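Local coordinates for uncharacterized protein (Bordetella bronchiseptica, PDB 4XG0), which probably acts as a kinase of the DUF1537 family in the catabolism of acid sugars, pairing a sugar-binding N-terminal domain with a nucleotide-binding C-terminal one, at residues Val43-Ala48 / Pro245-Trp250; Trp50-Ser55 / Ala71-Val76. All coordinates share one frame; numbering follows the deposited sequence.

Interaction 1 of 2, residues Val43-Ala48 / Pro245-Trp250; sequences VQFVRA and PLARVW. With SO4 (sulfate ion), chain D.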
ATOM      1  N   VAL A  43       4.302   9.614  -9.337  1.00 19.34           N
ATOM      2  CA  VAL A  43       4.681   8.362 -10.038  1.00 18.74           C
ATOM      3  C   VAL A  43       4.588   7.166  -9.089  1.00 16.48           C
ATOM      4  O   VAL A  43       4.285   6.060  -9.483  1.00 19.24           O
ATOM      5  CB  VAL A  43       6.053   8.474 -10.698  1.00 22.98           C
ATOM      6  CG1 VAL A  43       6.428   7.123 -11.407  1.00 21.36           C
ATOM      7  CG2 VAL A  43       6.001   9.550 -11.753  1.00 30.89           C
ATOM      8  N   GLN A  44       4.796   7.415  -7.795  1.00 19.76           N
ATOM      9  CA  GLN A  44       4.608   6.330  -6.842  1.00 18.00           C
ATOM     10  C   GLN A  44       3.210   5.811  -6.784  1.00 21.01           C
ATOM     11  O   GLN A  44       3.010   4.626  -6.577  1.00 17.71           O
ATOM     12  CB  GLN A  44       5.135   6.721  -5.470  1.00 23.69           C
ATOM     13  CG  GLN A  44       6.622   6.925  -5.500  1.00 22.84           C
ATOM     14  CD  GLN A  44       7.384   5.681  -6.047  1.00 30.83           C
ATOM     15  OE1 GLN A  44       7.140   4.555  -5.639  1.00 35.16           O
ATOM     16  NE2 GLN A  44       8.280   5.903  -6.977  1.00 38.85           N
ATOM     17  N   PHE A  45       2.211   6.696  -6.951  1.00 21.20           N
ATOM     18  CA  PHE A  45       0.841   6.229  -7.043  1.00 17.12           C
ATOM     19  C   PHE A  45       0.561   5.486  -8.319  1.00 18.37           C
ATOM     20  O   PHE A  45      -0.131   4.482  -8.277  1.00 17.55           O
ATOM     21  CB  PHE A  45      -0.159   7.366  -6.782  1.00 17.76           C
ATOM     22  CG  PHE A  45      -0.212   7.765  -5.348  1.00 17.65           C
ATOM     23  CD1 PHE A  45       0.823   8.436  -4.765  1.00 17.48           C
ATOM     24  CD2 PHE A  45      -1.297   7.384  -4.575  1.00 18.16           C
ATOM     25  CE1 PHE A  45       0.757   8.787  -3.430  1.00 18.55           C
ATOM     26  CE2 PHE A  45      -1.349   7.733  -3.225  1.00 19.44           C
ATOM     27  CZ  PHE A  45      -0.337   8.396  -2.677  1.00 18.31           C
ATOM     28  N   VAL A  46       1.106   5.947  -9.442  1.00 16.12           N
ATOM     29  CA  VAL A  46       0.984   5.227 -10.700  1.00 18.79           C
ATOM     30  C   VAL A  46       1.538   3.805 -10.581  1.00 15.47           C
ATOM     31  O   VAL A  46       0.968   2.829 -11.131  1.00 19.07           O
ATOM     32  CB  VAL A  46       1.772   5.939 -11.780  1.00 23.92           C
ATOM     33  CG1 VAL A  46       1.903   5.041 -13.023  1.00 33.65           C
ATOM     34  CG2 VAL A  46       1.129   7.261 -12.133  1.00 29.50           C
ATOM     35  N   ARG A  47       2.655   3.684  -9.870  1.00 19.64           N
ATOM     36  CA  ARG A  47       3.371   2.413  -9.735  1.00 18.27           C
ATOM     37  C   ARG A  47       2.607   1.426  -8.872  1.00 20.40           C
ATOM     38  O   ARG A  47       2.790   0.198  -9.002  1.00 21.97           O
ATOM     39  CB  ARG A  47       4.837   2.630  -9.274  1.00 17.74           C
ATOM     40  CG  ARG A  47       5.618   3.301 -10.321  1.00 21.45           C
ATOM     41  CD  ARG A  47       7.071   3.490  -9.984  1.00 35.89           C
ATOM     42  NE  ARG A  47       7.856   3.542 -11.217  1.00 42.35           N
ATOM     43  CZ  ARG A  47       9.133   3.916 -11.283  1.00 45.43           C
ATOM     44  NH1 ARG A  47       9.752   3.925 -12.461  1.00 43.75           N
ATOM     45  NH2 ARG A  47       9.783   4.281 -10.181  1.00 45.45           N
ATOM     46  N   ALA A  48       1.644   1.912  -8.097  1.00 18.24           N
ATOM     47  CA  ALA A  48       0.742   1.063  -7.301  1.00 16.37           C
ATOM     48  C   ALA A  48      -0.639   0.814  -7.954  1.00 18.79           C
ATOM     49  O   ALA A  48      -1.576   0.262  -7.346  1.00 22.37           O
ATOM     50  CB  ALA A  48       0.617   1.645  -5.933  1.00 20.48           C
ATOM     51  N   PRO A 245       4.156   3.813   0.360  1.00 16.26           N
ATOM     52  CA  PRO A 245       3.403   3.170   1.437  1.00 17.05           C
ATOM     53  C   PRO A 245       1.937   3.614   1.475  1.00 17.13           C
ATOM     54  O   PRO A 245       1.076   2.763   1.654  1.00 17.27           O
ATOM     55  CB  PRO A 245       4.169   3.635   2.708  1.00 20.23           C
ATOM     56  CG  PRO A 245       5.558   3.789   2.200  1.00 18.97           C
ATOM     57  CD  PRO A 245       5.438   4.371   0.824  1.00 17.25           C
ATOM     58  N   LEU A 246       1.662   4.889   1.259  1.00 17.58           N
ATOM     59  CA  LEU A 246       0.296   5.378   1.294  1.00 19.59           C
ATOM     60  C   LEU A 246      -0.464   4.901   0.064  1.00 17.00           C
ATOM     61  O   LEU A 246      -1.617   4.478   0.176  1.00 18.85           O
ATOM     62  CB  LEU A 246       0.257   6.896   1.363  1.00 19.02           C
ATOM     63  CG  LEU A 246       0.657   7.481   2.700  1.00 23.44           C
ATOM     64  CD1 LEU A 246       0.897   9.015   2.592  1.00 25.19           C
ATOM     65  CD2 LEU A 246      -0.425   7.110   3.783  1.00 23.84           C
ATOM     66  N   ALA A 247       0.171   4.999  -1.095  1.00 18.49           N
ATOM     67  CA  ALA A 247      -0.445   4.421  -2.331  1.00 16.93           C
ATOM     68  C   ALA A 247      -0.894   2.981  -2.113  1.00 19.12           C
ATOM     69  O   ALA A 247      -2.007   2.569  -2.509  1.00 19.10           O
ATOM     70  CB  ALA A 247       0.520   4.503  -3.481  1.00 17.01           C
ATOM     71  N   ARG A 248      -0.019   2.160  -1.518  1.00 15.74           N
ATOM     72  CA  ARG A 248      -0.347   0.794  -1.233  1.00 14.59           C
ATOM     73  C   ARG A 248      -1.422   0.589  -0.142  1.00 15.14           C
ATOM     74  O   ARG A 248      -2.319  -0.254  -0.280  1.00 17.31           O
ATOM     75  CB  ARG A 248       0.931   0.021  -0.876  1.00 18.51           C
ATOM     76  CG  ARG A 248       1.923  -0.123  -2.025  1.00 16.45           C
ATOM     77  CD  ARG A 248       3.027  -1.093  -1.712  1.00 23.57           C
ATOM     78  NE  ARG A 248       4.013  -0.465  -0.844  1.00 25.52           N
ATOM     79  CZ  ARG A 248       5.122   0.132  -1.280  1.00 27.55           C
ATOM     80  NH1 ARG A 248       5.948   0.674  -0.401  1.00 24.01           N
ATOM     81  NH2 ARG A 248       5.389   0.226  -2.580  1.00 29.61           N
ATOM     82  N   VAL A 249      -1.360   1.363   0.937  1.00 15.17           N
ATOM     83  CA  VAL A 249      -2.311   1.142   1.991  1.00 19.30           C
ATOM     84  C   VAL A 249      -3.708   1.544   1.545  1.00 17.79           C
ATOM     85  O   VAL A 249      -4.668   0.838   1.791  1.00 19.34           O
ATOM     86  CB  VAL A 249      -1.909   1.913   3.261  1.00 23.43           C
ATOM     87  CG1 VAL A 249      -3.070   1.920   4.219  1.00 23.56           C
ATOM     88  CG2 VAL A 249      -0.706   1.226   3.879  1.00 24.69           C
ATOM     89  N   TRP A 250      -3.792   2.659   0.844  1.00 19.36           N
ATOM     90  CA  TRP A 250      -5.071   3.135   0.361  1.00 24.97           C
ATOM     91  C   TRP A 250      -5.630   2.219  -0.748  1.00 20.99           C
ATOM     92  O   TRP A 250      -6.848   2.045  -0.867  1.00 20.02           O
ATOM     93  CB  TRP A 250      -4.946   4.579  -0.102  1.00 19.55           C
ATOM     94  CG  TRP A 250      -4.930   5.574   1.057  1.00 21.72           C
ATOM     95  CD1 TRP A 250      -5.472   5.389   2.301  1.00 22.66           C
ATOM     96  CD2 TRP A 250      -4.342   6.887   1.072  1.00 20.19           C
ATOM     97  NE1 TRP A 250      -5.244   6.514   3.092  1.00 20.09           N
ATOM     98  CE2 TRP A 250      -4.563   7.435   2.356  1.00 23.05           C
ATOM     99  CE3 TRP A 250      -3.652   7.652   0.123  1.00 18.48           C
ATOM    100  CZ2 TRP A 250      -4.124   8.705   2.711  1.00 26.23           C
ATOM    101  CZ3 TRP A 250      -3.227   8.892   0.463  1.00 17.51           C
ATOM    102  CH2 TRP A 250      -3.459   9.417   1.763  1.00 21.37           C
TER
HETATM  103  S   SO4 D 503       9.002   1.391  -2.753  1.00 50.29           S
HETATM  104  O1  SO4 D 503       8.686   1.551  -1.309  1.00 35.83           O
HETATM  105  O2  SO4 D 503       9.375   2.650  -3.426  1.00 47.41           O
HETATM  106  O3  SO4 D 503       7.826   0.882  -3.472  1.00 48.25           O
HETATM  107  O4  SO4 D 503      10.131   0.469  -2.923  1.00 56.67           O
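The phenyl ring of Phe-45 carries one methyl on one face and an indole at its edge. Over that face sits CB of Ala-247, 3.7 Å from the ring centroid and 16° off the normal, a CH-pi contact displaced toward the CD2-CE2 side of the ring. At the rim, Phe-45 CE2 meets CE3 of Trp-250 at 4.1 Å, and each atom lies near the plane of the other ring, so the two aromatics meet edge to edge instead of stacking. Because CG of Phe-45 stands opposite its carbonyl carbon (chi1 -73°), the ring reaches across to the second helix and slides beneath Ala-247, its CE2 coming within 3.5 Å of Ala-247 CA. Beside it the methyl groups of Ala-48 and Ala-247 touch at 3.8 Å. With such small residues at the crossing the helix axes approach to 8.7 Å at an angle of -38°.

To one side of the crossing, Arg-248 turns the edge of its guanidinium to a sulfate, probably from the crystallisation liquor, through two nearly straight hydrogen bonds, NH1 to O1 at 3.0 Å and NH2 to O3 at 2.7 Å. Tyr-108, Ile-28 and Ile-30 of the central strands also touch Phe-45. Helices 35-47 and 240-252 thus pack side by side on the parallel sheet of an alpha/beta domain, in the three-layer manner of Rossmann-like folds.

Interaction 2 of 2, residues Trp50-Ser55 / Ala71-Val76; sequences WATQLS and AEVLAV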
ATOM      1  N   TRP A  50      -2.738   3.214  -9.462  1.00 16.04           N
ATOM      2  CA  TRP A  50      -3.677   4.331  -9.525  1.00 19.01           C
ATOM      3  C   TRP A  50      -3.562   5.131 -10.825  1.00 20.99           C
ATOM      4  O   TRP A  50      -2.475   5.538 -11.216  1.00 21.66           O
ATOM      5  CB  TRP A  50      -3.438   5.271  -8.365  1.00 16.65           C
ATOM      6  CG  TRP A  50      -3.672   4.701  -6.996  1.00 15.88           C
ATOM      7  CD1 TRP A  50      -2.707   4.241  -6.107  1.00 15.54           C
ATOM      8  CD2 TRP A  50      -4.929   4.553  -6.325  1.00 18.81           C
ATOM      9  NE1 TRP A  50      -3.323   3.817  -4.959  1.00 16.93           N
ATOM     10  CE2 TRP A  50      -4.664   4.018  -5.046  1.00 17.51           C
ATOM     11  CE3 TRP A  50      -6.254   4.853  -6.664  1.00 25.72           C
ATOM     12  CZ2 TRP A  50      -5.698   3.751  -4.110  1.00 21.72           C
ATOM     13  CZ3 TRP A  50      -7.280   4.581  -5.731  1.00 22.09           C
ATOM     14  CH2 TRP A  50      -6.975   4.061  -4.455  1.00 22.44           C
ATOM     15  N   ALA A  51      -4.693   5.398 -11.467  1.00 19.45           N
ATOM     16  CA  ALA A  51      -4.735   6.337 -12.577  1.00 21.46           C
ATOM     17  C   ALA A  51      -4.520   7.732 -12.008  1.00 22.49           C
ATOM     18  O   ALA A  51      -5.316   8.211 -11.186  1.00 22.89           O
ATOM     19  CB  ALA A  51      -6.070   6.258 -13.299  1.00 22.89           C
ATOM     20  N   THR A  52      -3.431   8.367 -12.435  1.00 22.98           N
ATOM     21  CA  THR A  52      -2.903   9.552 -11.742  1.00 23.53           C
ATOM     22  C   THR A  52      -2.722  10.706 -12.719  1.00 25.76           C
ATOM     23  O   THR A  52      -2.164  10.531 -13.802  1.00 26.28           O
ATOM     24  CB  THR A  52      -1.556   9.235 -11.102  1.00 21.92           C
ATOM     25  OG1 THR A  52      -1.716   8.182 -10.150  1.00 21.63           O
ATOM     26  CG2 THR A  52      -0.979  10.455 -10.408  1.00 22.57           C
ATOM     27  N   GLN A  53      -3.240  11.873 -12.363  1.00 27.24           N
ATOM     28  CA  GLN A  53      -3.080  13.060 -13.173  1.00 29.51           C
ATOM     29  C   GLN A  53      -2.204  14.058 -12.448  1.00 29.68           C
ATOM     30  O   GLN A  53      -2.283  14.154 -11.234  1.00 28.72           O
ATOM     31  CB  GLN A  53      -4.434  13.701 -13.423  1.00 31.51           C
ATOM     32  CG  GLN A  53      -5.390  12.880 -14.183  1.00 44.88           C
ATOM     33  CD  GLN A  53      -5.474  13.264 -15.649  1.00 51.01           C
ATOM     34  OE1 GLN A  53      -4.964  14.308 -16.069  1.00 51.89           O
ATOM     35  NE2 GLN A  53      -6.141  12.424 -16.434  1.00 49.20           N
ATOM     36  N   LEU A  54      -1.376  14.775 -13.193  1.00 30.97           N
ATOM     37  CA  LEU A  54      -0.415  15.721 -12.620  1.00 31.27           C
ATOM     38  C   LEU A  54      -0.608  17.082 -13.241  1.00 33.96           C
ATOM     39  O   LEU A  54      -0.721  17.191 -14.476  1.00 35.50           O
ATOM     40  CB  LEU A  54       1.022  15.215 -12.873  1.00 33.33           C
ATOM     41  CG  LEU A  54       2.201  16.135 -12.507  1.00 41.62           C
ATOM     42  CD1 LEU A  54       2.404  16.162 -11.011  1.00 43.78           C
ATOM     43  CD2 LEU A  54       3.482  15.685 -13.209  1.00 42.77           C
ATOM     44  N   SER A  55      -0.713  18.112 -12.398  1.00 36.02           N
ATOM     45  CA  SER A  55      -0.691  19.507 -12.852  1.00 42.94           C
ATOM     46  C   SER A  55       0.675  20.134 -12.559  1.00 43.92           C
ATOM     47  O   SER A  55       1.224  19.961 -11.470  1.00 44.43           O
ATOM     48  CB  SER A  55      -1.783  20.361 -12.184  1.00 49.14           C
ATOM     49  OG  SER A  55      -3.062  19.770 -12.328  1.00 62.26           O
ATOM     50  N   ALA A  71      -9.540  10.199 -13.565  1.00 40.33           N
ATOM     51  CA  ALA A  71      -8.436  10.015 -12.608  1.00 33.19           C
ATOM     52  C   ALA A  71      -8.856   9.748 -11.175  1.00 35.88           C
ATOM     53  O   ALA A  71      -9.792  10.358 -10.654  1.00 36.95           O
ATOM     54  CB  ALA A  71      -7.523  11.197 -12.636  1.00 39.33           C
ATOM     55  N   GLU A  72      -8.123   8.821 -10.562  0.52 25.29           N
ATOM     56  CA  GLU A  72      -8.304   8.413  -9.179  0.52 24.10           C
ATOM     57  C   GLU A  72      -7.469   9.296  -8.244  0.52 23.61           C
ATOM     58  O   GLU A  72      -7.895   9.646  -7.131  0.52 23.67           O
ATOM     59  CB  GLU A  72      -7.919   6.934  -9.047  0.52 27.58           C
ATOM     60  CG  GLU A  72      -8.738   6.016 -10.000  0.52 34.53           C
ATOM     61  CD  GLU A  72      -8.284   4.549 -10.005  0.52 33.73           C
ATOM     62  OE1 GLU A  72      -9.030   3.750  -9.404  0.52 33.70           O
ATOM     63  OE2 GLU A  72      -7.222   4.196 -10.597  0.52 19.17           O
ATOM     64  N   VAL A  73      -6.294   9.696  -8.730  1.00 23.52           N
ATOM     65  CA  VAL A  73      -5.333  10.521  -7.948  1.00 23.29           C
ATOM     66  C   VAL A  73      -5.016  11.783  -8.724  1.00 25.22           C
ATOM     67  O   VAL A  73      -4.729  11.730  -9.916  1.00 25.87           O
ATOM     68  CB  VAL A  73      -4.001   9.761  -7.713  1.00 21.33           C
ATOM     69  CG1 VAL A  73      -2.963  10.592  -6.957  1.00 21.23           C
ATOM     70  CG2 VAL A  73      -4.248   8.461  -7.020  1.00 20.17           C
ATOM     71  N   LEU A  74      -5.094  12.932  -8.044  1.00 26.27           N
ATOM     72  CA  LEU A  74      -4.733  14.208  -8.659  1.00 28.18           C
ATOM     73  C   LEU A  74      -3.616  14.847  -7.853  1.00 29.39           C
ATOM     74  O   LEU A  74      -3.792  15.076  -6.669  1.00 27.26           O
ATOM     75  CB  LEU A  74      -5.931  15.159  -8.728  1.00 30.77           C
ATOM     76  CG  LEU A  74      -5.678  16.580  -9.272  1.00 40.63           C
ATOM     77  CD1 LEU A  74      -4.841  16.653 -10.556  1.00 36.81           C
ATOM     78  CD2 LEU A  74      -7.008  17.306  -9.500  1.00 45.41           C
ATOM     79  N   ALA A  75      -2.486  15.108  -8.513  1.00 27.85           N
ATOM     80  CA  ALA A  75      -1.304  15.718  -7.898  1.00 27.56           C
ATOM     81  C   ALA A  75      -1.039  17.118  -8.426  1.00 29.77           C
ATOM     82  O   ALA A  75      -1.091  17.390  -9.634  1.00 31.20           O
ATOM     83  CB  ALA A  75      -0.080  14.842  -8.111  1.00 25.97           C
ATOM     84  N   VAL A  76      -0.759  18.040  -7.500  1.00 30.21           N
ATOM     85  CA  VAL A  76      -0.588  19.431  -7.852  1.00 32.89           C
ATOM     86  C   VAL A  76       0.614  20.010  -7.113  1.00 32.11           C
ATOM     87  O   VAL A  76       1.018  19.482  -6.094  1.00 30.41           O
ATOM     88  CB  VAL A  76      -1.832  20.243  -7.462  1.00 34.22           C
ATOM     89  CG1 VAL A  76      -3.059  19.571  -8.018  1.00 35.13           C
ATOM     90  CG2 VAL A  76      -1.941  20.346  -5.953  1.00 33.07           C
TER
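The carbonyl oxygen of Ala-51 accepts two backbone N-H groups, that of Val-73 at 3.0 Å, lying in the carbonyl plane, and that of Glu-72 at 2.9 Å, tilted 26° from it. Glu-72 answers with its carboxylate: in the conformer modelled here, one of two, OE2 takes the N-H of Ala-51 on its anti lone pair at 2.9 Å in an almost straight bond (176°), while OE1 forms a salt bridge to Arg-424. In that conformer the two residues hold each other at the entrance to the strand pair. The side chain of Glu-72 also crosses Trp-50, its CB meeting the indole edge at CE3, 3.6 Å away.

Farther along, the bonds Gln-53 N to Val-73 O, Ala-75 N to Gln-53 O and Ser-55 N to Ala-75 O alternate in parallel register. Thr-52 and Val-73 lie side by side on one face; with OG1 of the threonine beside its own backbone N (chi1 -60°), this OG1 bonds to Trp-50 O from above the carbonyl plane and lies 3.7 Å from Val-73 CB. Leu-54 CD1 reaches Ala-75 CB at 4.0 Å on the same face. Strands 52-54 and 73-77, joined through helix 59-64, form a beta-alpha-beta crossover at one border of the domain's parallel sheet.

Overall arrangement
Interactions 1 and 2 show how one alpha/beta domain ties its helical layer to its sheet: their centres lie 11 Å apart, and helix 35-47 is followed in the chain, after a short loop, by strand 52-54. Trp-50 is the shared piece. Its N lies 3.1 Å from Phe-45 O, probably a hydrogen bond closing the turn between helix and strand, and its NE1 is 3.0 Å from Ala-247 O, which probably gives the indole N-H a partner on the other helix. Val-46 CG2 packs on Thr-52 CB at 3.5 Å, and Trp-250 C on Trp-50 CZ2 at 3.7 Å. Interaction 1 spans nearly 200 residues, whereas interaction 2 joins close sequence neighbours.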